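Local atomic coordinates of 2-hydroxyisocaproyl-CoA dehydratase activator (Clostridium difficile, PDB entry 4EHU), a protein that uses ATP hydrolysis to transfer a single electron to (R)-2-hydroxyisocaproyl-CoA dehydratase, activating it in the reductive branch of L-leucine fermentation. Residues A[6-11]-A[60-65]; A[96-101]-A[208-213]; A[158-163]-A[187-192]. All coordinates share one frame; numbering follows the deposited sequence. Where two conformers were deposited one is given.

Contact 1 (A[6-11]-A[60-65]); sequences LDIGST and VVVTGY. With ANP (phosphoaminophosphonic acid-adenylate ester), chain D.
Leu6, Asp7 and Ile8 end the first strand of the actin-like ATPase fold, just ahead of a phosphate-binding loop, and run parallel to Val62 and Thr63 at the close of strand 57-63 and to Gly64 just beyond it. Three backbone hydrogen bonds join them, from Leu6 N to Val61 O, from Thr63 N to Leu6 O and, at 3.0 Å, from Ile8 N to Thr63 O; in the last the donor stands 31° from the carbonyl plane. On one face of the sheet Thr63 CG2 lies 3.6 Å from Asp7 CB. With chi1 at -170° the hydroxyl of Thr63 swings away from its own backbone N to meet Ile77 O, while the methyl settles 3.4 Å from Leu6 O. The side chain of Asp7 lies about 4 Å from a bound magnesium ion. On the other face the contact is between apolar groups: Ile8 CD1 touches Val62 CG2 at 3.7 Å, and Leu6 CB packs more loosely on the same methyl. Gly64, at a positive phi of 98°, brings its bare CA close to Ile8 O and Asp7 OD1. Past the strand end, Ser10 grips the nucleotide twice, its N donating to O1G of ANP at 3.1 Å and its OG accepting from N3B of ANP at 2.8 Å; Thr11 N reaches O1B of ANP at 2.9 Å. Helices 79-90 and 243-261 cover the Asp7 and Thr63 face, with His83 and Ala245 against Asp7, while strand 75-76 flanks strand 57-63 and the backbone of Asp7 also bonds to Lys14.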
# COMPACT_ATOMS: atom_id res chain seq x y z
N LEU A 6 22.42 -19.39 -1.39
CA LEU A 6 21.95 -18.24 -2.15
C LEU A 6 20.56 -17.90 -1.67
O LEU A 6 19.73 -18.78 -1.52
CB LEU A 6 21.90 -18.57 -3.65
CG LEU A 6 23.24 -18.77 -4.35
CD1 LEU A 6 23.01 -19.22 -5.78
CD2 LEU A 6 24.07 -17.49 -4.31
N ASP A 7 20.31 -16.62 -1.41
CA ASP A 7 19.00 -16.14 -0.98
C ASP A 7 18.55 -15.09 -2.00
O ASP A 7 19.05 -13.98 -2.03
CB ASP A 7 19.09 -15.57 0.45
CG ASP A 7 17.79 -14.88 0.92
OD1 ASP A 7 16.78 -14.83 0.19
OD2 ASP A 7 17.81 -14.37 2.05
N ILE A 8 17.63 -15.48 -2.87
CA ILE A 8 17.18 -14.60 -3.93
C ILE A 8 15.84 -14.02 -3.54
O ILE A 8 14.81 -14.66 -3.71
CB ILE A 8 17.08 -15.37 -5.27
CG1 ILE A 8 18.40 -16.09 -5.54
CG2 ILE A 8 16.74 -14.41 -6.39
CD1 ILE A 8 18.31 -17.13 -6.67
N GLY A 9 15.85 -12.83 -2.97
CA GLY A 9 14.62 -12.25 -2.48
C GLY A 9 13.97 -11.36 -3.52
O GLY A 9 14.41 -11.32 -4.67
N SER A 10 12.95 -10.64 -3.10
CA SER A 10 12.24 -9.73 -3.98
C SER A 10 13.15 -8.61 -4.48
O SER A 10 12.93 -8.05 -5.55
CB SER A 10 11.06 -9.11 -3.23
OG SER A 10 11.48 -8.23 -2.20
N THR A 11 14.18 -8.31 -3.70
CA THR A 11 14.83 -7.01 -3.78
C THR A 11 16.33 -7.13 -3.92
O THR A 11 16.96 -6.35 -4.64
CB THR A 11 14.51 -6.19 -2.52
OG1 THR A 11 13.10 -6.02 -2.42
CG2 THR A 11 15.21 -4.83 -2.56
N VAL A 60 25.06 -26.80 -2.99
CA VAL A 60 24.49 -25.47 -3.09
C VAL A 60 23.02 -25.54 -2.70
O VAL A 60 22.30 -26.39 -3.19
CB VAL A 60 24.57 -24.93 -4.54
CG1 VAL A 60 23.92 -23.55 -4.63
CG2 VAL A 60 26.01 -24.90 -5.02
N VAL A 61 22.59 -24.64 -1.82
CA VAL A 61 21.17 -24.52 -1.50
C VAL A 61 20.70 -23.11 -1.83
O VAL A 61 21.40 -22.14 -1.55
CB VAL A 61 20.87 -24.83 -0.02
CG1 VAL A 61 19.45 -24.39 0.36
CG2 VAL A 61 21.09 -26.32 0.27
N VAL A 62 19.51 -23.01 -2.43
CA VAL A 62 18.93 -21.71 -2.73
C VAL A 62 17.63 -21.52 -1.96
O VAL A 62 16.87 -22.46 -1.75
CB VAL A 62 18.69 -21.54 -4.24
CG1 VAL A 62 17.64 -22.53 -4.73
CG2 VAL A 62 18.27 -20.12 -4.57
N THR A 63 17.40 -20.29 -1.54
CA THR A 63 16.21 -19.95 -0.76
C THR A 63 15.68 -18.61 -1.27
O THR A 63 16.25 -18.02 -2.17
CB THR A 63 16.55 -19.89 0.74
OG1 THR A 63 15.34 -19.79 1.52
CG2 THR A 63 17.45 -18.71 1.06
N GLY A 64 14.57 -18.17 -0.69
CA GLY A 64 13.99 -16.87 -1.02
C GLY A 64 12.86 -16.99 -2.03
O GLY A 64 12.57 -18.06 -2.55
N TYR A 65 12.24 -15.85 -2.29
CA TYR A 65 11.15 -15.73 -3.23
C TYR A 65 11.50 -16.32 -4.59
O TYR A 65 10.66 -16.93 -5.23
CB TYR A 65 10.80 -14.25 -3.38
CG TYR A 65 9.67 -13.96 -4.32
CD1 TYR A 65 8.36 -14.23 -3.96
CD2 TYR A 65 9.92 -13.41 -5.57
CE1 TYR A 65 7.31 -13.95 -4.84
CE2 TYR A 65 8.88 -13.13 -6.44
CZ TYR A 65 7.58 -13.40 -6.07
OH TYR A 65 6.56 -13.12 -6.95
PG ANP D . 11.84 -10.32 0.69
O1G ANP D . 11.44 -11.20 -0.48
O2G ANP D . 12.46 -11.15 1.78
O3G ANP D . 10.74 -9.46 1.18
PB ANP D . 14.67 -9.37 0.15
O1B ANP D . 15.32 -9.17 -1.19
O2B ANP D . 15.12 -10.60 0.95
N3B ANP D . 12.95 -9.25 -0.06
PA ANP D . 16.36 -7.83 1.94
O1A ANP D . 17.54 -8.11 1.07
O2A ANP D . 16.17 -8.55 3.25
O3A ANP D . 15.01 -8.07 1.08
O5' ANP D . 16.20 -6.26 2.25
C5' ANP D . 16.01 -5.33 1.17
C4' ANP D . 16.05 -3.92 1.74
O4' ANP D . 16.90 -3.64 2.85
C3' ANP D . 15.67 -2.66 0.98
O3' ANP D . 14.27 -2.64 0.68
C2' ANP D . 16.14 -1.55 1.92
O2' ANP D . 15.05 -0.86 2.55
C1' ANP D . 17.00 -2.22 3.00
N9 ANP D . 18.44 -1.92 2.89
C8 ANP D . 19.30 -2.41 1.98
N7 ANP D . 20.56 -1.96 2.22
C5 ANP D . 20.48 -1.16 3.31
C6 ANP D . 21.42 -0.38 4.11
N6 ANP D . 22.73 -0.34 3.75
N1 ANP D . 20.94 0.29 5.19
C2 ANP D . 19.65 0.26 5.55
N3 ANP D . 18.73 -0.43 4.85
C4 ANP D . 19.09 -1.15 3.76

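Contact 2 (A[96-101]-A[208-213]); sequences TIIDIG and RNVVMV. With ANP (phosphoaminophosphonic acid-adenylate ester), chain D.
Thr96 to Asp99 pair residue for residue with Val210 to Val213, forming the parallel centre of the second five-stranded sheet, whose 3-2-1-4-5 strand order is that of the repeated actin-type domain. The backbone ladder comprises five hydrogen bonds. It starts at Thr96 N to Asn209 O (3.2 Å, nearly straight at 170°), passes through Val211 N to Thr96 O, Ile98 N to Val211 O and Val213 N to Ile98 O, and finishes at Ile100 N to Val213 O (3.1 Å). CA-H...O contacts add to it, among them Met212 CA to Ile98 O at 3.3 Å.

Apolar contacts occupy both faces. Ile98 CD1 meets Val210 CG1 at 3.7 Å on the face packed against helix 220-230, where Met226 touches Ile98 and Ile230 touches Val210. On the face toward helix 79-90, Val213 is the main element: a chi1 of -58° wedges CG2 between its own backbone N and carbonyl carbon and directs it at the neighbouring strand. There it lies 3.9 Å from Ile97 CG2 and 3.6 Å from Asp99 CB, crossing the aspartate at about a right angle.

The C-terminal end of strand 96-100 leads to the nucleotide site. The Asp99 side chain lies about 4 Å from a magnesium ion, and one step beyond Ile100 the CA of Gly101 approaches O3A of ANP to 3.5 Å.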
# COMPACT_ATOMS: atom_id res chain seq x y z
N THR A 96 12.46 -15.32 18.98
CA THR A 96 11.67 -14.53 18.04
C THR A 96 12.59 -13.98 16.95
O THR A 96 13.62 -13.39 17.27
CB THR A 96 10.98 -13.35 18.78
OG1 THR A 96 10.27 -13.87 19.91
CG2 THR A 96 10.03 -12.62 17.84
N ILE A 97 12.25 -14.22 15.69
CA ILE A 97 13.01 -13.64 14.57
C ILE A 97 12.10 -12.72 13.78
O ILE A 97 11.01 -13.10 13.37
CB ILE A 97 13.59 -14.73 13.63
CG1 ILE A 97 14.60 -15.58 14.40
CG2 ILE A 97 14.27 -14.08 12.41
CD1 ILE A 97 15.12 -16.79 13.56
N ILE A 98 12.56 -11.50 13.55
CA ILE A 98 11.84 -10.53 12.77
C ILE A 98 12.64 -10.28 11.52
O ILE A 98 13.71 -9.70 11.58
CB ILE A 98 11.70 -9.19 13.54
CG1 ILE A 98 11.01 -9.45 14.87
CG2 ILE A 98 10.90 -8.17 12.69
CD1 ILE A 98 11.17 -8.24 15.90
N ASP A 99 12.10 -10.73 10.38
CA ASP A 99 12.79 -10.57 9.10
C ASP A 99 12.07 -9.49 8.31
O ASP A 99 11.00 -9.72 7.77
CB ASP A 99 12.75 -11.90 8.33
CG ASP A 99 13.03 -11.74 6.84
OD1 ASP A 99 13.83 -10.87 6.47
OD2 ASP A 99 12.43 -12.52 6.03
N ILE A 100 12.66 -8.30 8.24
CA ILE A 100 12.04 -7.26 7.42
C ILE A 100 12.80 -7.16 6.11
O ILE A 100 13.95 -6.74 6.09
CB ILE A 100 12.03 -5.89 8.13
CG1 ILE A 100 11.37 -6.03 9.51
CG2 ILE A 100 11.26 -4.91 7.25
CD1 ILE A 100 11.40 -4.68 10.38
N GLY A 101 12.14 -7.58 5.02
CA GLY A 101 12.75 -7.55 3.70
C GLY A 101 12.16 -6.44 2.84
O GLY A 101 11.52 -5.52 3.35
N ARG A 208 12.23 -13.50 24.24
CA ARG A 208 13.67 -13.33 24.07
C ARG A 208 14.36 -14.67 23.80
O ARG A 208 13.91 -15.70 24.29
CB ARG A 208 14.27 -12.67 25.31
CG ARG A 208 13.61 -11.37 25.66
CD ARG A 208 14.28 -10.72 26.86
NE ARG A 208 15.57 -10.13 26.51
CZ ARG A 208 16.36 -9.50 27.36
NH1 ARG A 208 16.00 -9.37 28.63
NH2 ARG A 208 17.52 -8.99 26.96
N ASN A 209 15.46 -14.67 23.06
CA ASN A 209 16.04 -13.46 22.50
C ASN A 209 15.31 -13.09 21.22
O ASN A 209 14.90 -13.97 20.46
CB ASN A 209 17.51 -13.67 22.16
CG ASN A 209 18.39 -13.72 23.39
OD1 ASN A 209 18.18 -12.97 24.34
ND2 ASN A 209 19.39 -14.59 23.37
N VAL A 210 15.16 -11.78 20.99
CA VAL A 210 14.52 -11.26 19.79
C VAL A 210 15.62 -10.82 18.86
O VAL A 210 16.49 -10.03 19.24
CB VAL A 210 13.61 -10.06 20.12
CG1 VAL A 210 12.95 -9.52 18.87
CG2 VAL A 210 12.57 -10.46 21.16
N VAL A 211 15.60 -11.34 17.64
CA VAL A 211 16.62 -11.02 16.67
C VAL A 211 16.00 -10.43 15.43
O VAL A 211 15.02 -10.95 14.92
CB VAL A 211 17.41 -12.29 16.27
CG1 VAL A 211 18.40 -11.98 15.14
CG2 VAL A 211 18.12 -12.89 17.51
N MET A 212 16.56 -9.33 14.94
CA MET A 212 16.11 -8.78 13.66
C MET A 212 17.12 -9.09 12.55
O MET A 212 18.33 -8.97 12.72
CB MET A 212 15.88 -7.27 13.71
CG MET A 212 15.20 -6.74 12.44
SD MET A 212 14.88 -4.97 12.43
CE MET A 212 13.99 -4.89 13.98
N VAL A 213 16.58 -9.50 11.40
CA VAL A 213 17.35 -9.80 10.22
C VAL A 213 16.67 -9.18 8.99
O VAL A 213 15.62 -8.52 9.11
CB VAL A 213 17.46 -11.33 10.01
CG1 VAL A 213 18.08 -11.95 11.26
CG2 VAL A 213 16.07 -11.94 9.73
PG ANP D . 11.84 -10.32 0.69
O1G ANP D . 11.44 -11.20 -0.48
O2G ANP D . 12.46 -11.15 1.78
O3G ANP D . 10.74 -9.46 1.18
PB ANP D . 14.67 -9.37 0.15
O1B ANP D . 15.32 -9.17 -1.19
O2B ANP D . 15.12 -10.60 0.95
N3B ANP D . 12.95 -9.25 -0.06
PA ANP D . 16.36 -7.83 1.94
O1A ANP D . 17.54 -8.11 1.07
O2A ANP D . 16.17 -8.55 3.25
O3A ANP D . 15.01 -8.07 1.08
O5' ANP D . 16.20 -6.26 2.25
C5' ANP D . 16.01 -5.33 1.17
C4' ANP D . 16.05 -3.92 1.74
O4' ANP D . 16.90 -3.64 2.85
C3' ANP D . 15.67 -2.66 0.98
O3' ANP D . 14.27 -2.64 0.68
C2' ANP D . 16.14 -1.55 1.92
O2' ANP D . 15.05 -0.86 2.55
C1' ANP D . 17.00 -2.22 3.00
N9 ANP D . 18.44 -1.92 2.89
C8 ANP D . 19.30 -2.41 1.98
N7 ANP D . 20.56 -1.96 2.22
C5 ANP D . 20.48 -1.16 3.31
C6 ANP D . 21.42 -0.38 4.11
N6 ANP D . 22.73 -0.34 3.75
N1 ANP D . 20.94 0.29 5.19
C2 ANP D . 19.65 0.26 5.55
N3 ANP D . 18.73 -0.43 4.85
C4 ANP D . 19.09 -1.15 3.76

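Contact 3 (A[158-163]-A[187-192]); sequences VSISST and AGIHTS
Ile160 reaches from the loop between helices 147-151 and 165-177 onto helix 182-204, where Gly188 and Ser192, one turn apart, receive it. No hydrogen bond links the two segments; the fit is one of shape. Ile160 has its CG1 beside the backbone N and then runs fully extended (chi2 -178°), which carries CD1 out to the helix backbone, 3.7 Å from Gly188 C and 3.8 Å from Ile189 N.

The loop backbone uses the same glycine: Val158 O comes to 3.7 Å from Gly188 CA, an approach that a CB on residue 188 would block, since it would point at this oxygen. One turn further on, the hydroxyl of Ser192 lies alongside the isoleucine, its OG 3.7 Å from Ile160 CB and the same distance from Ile160 CD1, with CG2 scarcely farther away. Ile189 completes the seat, its CG1 standing 4.0 Å from Ile160 CD1, although its CB points away from the loop and its side chain also touches Phe132, Leu133 and Met136 of helix 130-140.

Ala168 and Glu171 of helix 165-177 also touch Ile160, which therefore joins two helices. Gly188 and Ser192 thus form the surface on which Ile160 rests, a loop-to-helix packing that docks the segment leading to Cys164, a ligand of the [4Fe-4S] cluster bound once per dimer.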
# COMPACT_ATOMS: atom_id res chain seq x y z
N VAL A 158 8.17 13.80 13.73
CA VAL A 158 6.93 14.28 13.10
C VAL A 158 5.87 13.18 13.14
O VAL A 158 6.19 12.02 13.15
CB VAL A 158 7.10 14.64 11.62
CG1 VAL A 158 8.17 15.67 11.42
CG2 VAL A 158 7.35 13.36 10.78
N SER A 159 4.61 13.56 13.16
CA SER A 159 3.55 12.57 13.18
C SER A 159 3.25 12.17 11.75
O SER A 159 3.23 13.01 10.86
CB SER A 159 2.31 13.14 13.86
OG SER A 159 1.96 14.40 13.31
N ILE A 160 3.07 10.87 11.52
CA ILE A 160 2.52 10.39 10.26
C ILE A 160 1.27 9.62 10.64
O ILE A 160 1.36 8.61 11.34
CB ILE A 160 3.48 9.46 9.51
CG1 ILE A 160 4.79 10.20 9.18
CG2 ILE A 160 2.83 8.91 8.24
CD1 ILE A 160 5.77 9.35 8.41
N SER A 161 0.13 10.13 10.21
CA SER A 161 -1.16 9.61 10.60
C SER A 161 -1.46 8.34 9.81
O SER A 161 -1.95 7.35 10.35
CB SER A 161 -2.26 10.64 10.29
OG SER A 161 -3.52 10.13 10.66
N SER A 162 -1.14 8.40 8.53
CA SER A 162 -1.47 7.33 7.59
C SER A 162 -0.63 6.10 7.82
O SER A 162 0.57 6.20 8.11
CB SER A 162 -1.22 7.80 6.15
OG SER A 162 -2.05 8.90 5.83
N THR A 163 -1.23 4.93 7.67
CA THR A 163 -0.45 3.71 7.72
C THR A 163 -0.13 3.22 6.29
O THR A 163 0.77 2.41 6.13
CB THR A 163 -1.21 2.57 8.45
OG1 THR A 163 -2.55 2.49 7.95
CG2 THR A 163 -1.27 2.85 9.94
N ALA A 187 12.66 10.04 11.58
CA ALA A 187 12.22 9.30 12.76
C ALA A 187 10.75 8.89 12.61
O ALA A 187 10.39 7.79 13.02
CB ALA A 187 12.42 10.11 14.07
N GLY A 188 9.92 9.78 12.06
CA GLY A 188 8.50 9.47 11.89
C GLY A 188 8.31 8.31 10.93
O GLY A 188 7.48 7.46 11.16
N ILE A 189 9.08 8.32 9.85
CA ILE A 189 9.05 7.23 8.86
C ILE A 189 9.43 5.89 9.53
O ILE A 189 8.80 4.87 9.30
CB ILE A 189 10.03 7.57 7.72
CG1 ILE A 189 9.38 8.60 6.77
CG2 ILE A 189 10.47 6.31 6.97
CD1 ILE A 189 10.42 9.30 5.87
N HIS A 190 10.44 5.91 10.41
CA HIS A 190 10.84 4.71 11.10
C HIS A 190 9.77 4.24 12.06
O HIS A 190 9.51 3.04 12.17
CB HIS A 190 12.15 4.97 11.85
CG HIS A 190 13.32 5.14 10.95
ND1 HIS A 190 14.50 5.73 11.37
CD2 HIS A 190 13.52 4.75 9.67
CE1 HIS A 190 15.35 5.74 10.36
NE2 HIS A 190 14.79 5.16 9.32
N THR A 191 9.13 5.17 12.73
CA THR A 191 8.10 4.80 13.66
C THR A 191 6.92 4.16 12.90
O THR A 191 6.37 3.19 13.37
CB THR A 191 7.65 6.02 14.46
OG1 THR A 191 8.70 6.36 15.36
CG2 THR A 191 6.35 5.70 15.25
N SER A 192 6.60 4.67 11.72
CA SER A 192 5.56 4.03 10.90
C SER A 192 5.84 2.55 10.65
O SER A 192 4.98 1.70 10.85
CB SER A 192 5.44 4.75 9.56
OG SER A 192 4.86 6.03 9.75

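Contacts 1 and 2 are counterparts, each joining the first and fourth strands of one of the two actin-type sheets. Their centres are about 18 Å apart and their nearest atoms about 5 Å. Both touch ANP near its phosphates, and each brings an aspartate, Asp7 in contact 1 and Asp99 in contact 2, near a magnesium ion. Contact 3 is nested in the chain between the two strands of contact 2; helix 182-204 leads directly into strand 210-213. Its centre lies about 21 Å from that of contact 2 and 31 Å from that of contact 1, and the side chain of Ser192 is about 11 Å from the iron-sulfur cluster.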